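Long-range contact in DNA polymerase sliding clamp 3 (Sulfolobus tokodaii, PDB 3AIZ), which serves as one subunit of a ring-shaped sliding clamp that encircles DNA and tethers DNA polymerase and other DNA-processing proteins to it: residues Pro211-Glu216 and Asn230-Gly235. Numbering follows the deposited sequence.
Sequences PSDTVE and NLPQGG
N230 is gripped through its backbone at both ends by S212 and T214 of segment 211-216. Its amide N donates to T214 O at 2.9 Å, a bent bond with 138° at the hydrogen. Its carbonyl O accepts from S212 OG at 2.7 Å, with the hydroxyl tilted 20° from the carbonyl plane. S212 reaches it with OG swung opposite its own backbone N (chi1 -174°), and the CA of S212 adds a CA-H...O contact to the same oxygen. S212 OG also hydrogen-bonds T136 OG1 at the start of helix 136-149, so the loop before strand 214-220 is tied to that helix as well.

The two segments belong to the antiparallel hairpin of strands 214-220 and 223-231 in the C-terminal domain of this PCNA-family subunit, at the end away from the hairpin's turn. A type I' turn from P232 to G235 connects the second strand with strand 235-241; E216 and R228 continue the backbone pairing further into the hairpin.

Among the polar side chains, the end of the N230 side chain lies between the T214 hydroxyl and the E216 carboxylate. D213 folds back on its own chain, its OD1 taking a weak bond from T214 N at 2.7 Å.

The one apolar side-chain contact is P211 CB with L231 CD2, 4.0 Å apart; the same methyl, and CD of P232, also lie against P211 O. Beyond the hairpin, P211 packs on Y13 and I14 of helix 8-18.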
# COMPACT_ATOMS: atom_id res chain seq x y z
N PRO C 211 0.37 30.32 -5.62
CA PRO C 211 0.32 31.77 -5.85
C PRO C 211 1.31 32.24 -6.90
O PRO C 211 0.98 33.14 -7.68
CB PRO C 211 0.70 32.35 -4.48
CG PRO C 211 0.48 31.25 -3.51
CD PRO C 211 0.79 29.99 -4.24
N SER C 212 2.50 31.66 -6.92
CA SER C 212 3.58 32.15 -7.77
C SER C 212 3.67 31.40 -9.10
O SER C 212 3.68 30.17 -9.13
CB SER C 212 4.92 32.07 -7.03
OG SER C 212 5.96 32.66 -7.79
N ASP C 213 3.72 32.16 -10.20
CA ASP C 213 3.87 31.57 -11.53
C ASP C 213 5.32 31.19 -11.81
O ASP C 213 5.62 30.03 -12.08
CB ASP C 213 3.33 32.53 -12.60
CG ASP C 213 3.75 33.98 -12.36
OD1 ASP C 213 4.91 34.33 -12.68
OD2 ASP C 213 2.92 34.76 -11.86
N THR C 214 6.21 32.18 -11.75
CA THR C 214 7.63 31.94 -11.96
C THR C 214 8.44 32.38 -10.75
O THR C 214 7.99 33.23 -9.97
CB THR C 214 8.15 32.67 -13.22
OG1 THR C 214 8.05 34.09 -13.03
CG2 THR C 214 7.35 32.26 -14.45
N VAL C 215 9.63 31.81 -10.59
CA VAL C 215 10.49 32.14 -9.46
C VAL C 215 11.89 32.50 -9.93
O VAL C 215 12.48 31.80 -10.76
CB VAL C 215 10.57 30.98 -8.45
CG1 VAL C 215 10.97 29.69 -9.14
CG2 VAL C 215 11.53 31.31 -7.32
N GLU C 216 12.43 33.59 -9.40
CA GLU C 216 13.78 34.02 -9.75
C GLU C 216 14.77 33.66 -8.65
O GLU C 216 14.60 34.03 -7.49
CB GLU C 216 13.81 35.52 -10.03
CG GLU C 216 12.91 35.94 -11.20
CD GLU C 216 12.89 37.44 -11.42
OE1 GLU C 216 13.93 38.09 -11.20
OE2 GLU C 216 11.82 37.96 -11.82
N ASN C 230 7.60 35.37 -8.08
CA ASN C 230 6.80 36.37 -8.78
C ASN C 230 5.30 36.17 -8.56
O ASN C 230 4.81 35.05 -8.51
CB ASN C 230 7.10 36.34 -10.28
CG ASN C 230 8.53 36.76 -10.59
OD1 ASN C 230 9.19 36.16 -11.45
ND2 ASN C 230 9.02 37.78 -9.89
N LEU C 231 4.59 37.28 -8.42
CA LEU C 231 3.15 37.26 -8.24
C LEU C 231 2.47 38.04 -9.35
O LEU C 231 3.08 38.91 -9.96
CB LEU C 231 2.77 37.86 -6.88
CG LEU C 231 3.25 37.10 -5.64
CD1 LEU C 231 3.03 37.93 -4.39
CD2 LEU C 231 2.55 35.75 -5.54
N PRO C 232 1.20 37.72 -9.63
CA PRO C 232 0.42 38.43 -10.65
C PRO C 232 0.44 39.94 -10.44
O PRO C 232 0.61 40.40 -9.31
CB PRO C 232 -0.99 37.88 -10.45
CG PRO C 232 -0.79 36.52 -9.89
CD PRO C 232 0.43 36.62 -9.02
N GLN C 233 0.27 40.69 -11.52
CA GLN C 233 0.22 42.15 -11.45
C GLN C 233 1.49 42.76 -10.87
O GLN C 233 1.44 43.69 -10.08
CB GLN C 233 -1.01 42.60 -10.65
CG GLN C 233 -2.32 42.03 -11.16
CD GLN C 233 -2.58 42.35 -12.61
OE1 GLN C 233 -2.20 43.42 -13.10
NE2 GLN C 233 -3.23 41.43 -13.32
N GLY C 234 2.63 42.21 -11.28
CA GLY C 234 3.92 42.77 -10.90
C GLY C 234 4.28 42.63 -9.43
O GLY C 234 5.16 43.32 -8.93
N GLY C 235 3.59 41.73 -8.74
CA GLY C 235 3.87 41.48 -7.33
C GLY C 235 5.03 40.54 -7.16
O GLY C 235 5.56 40.01 -8.13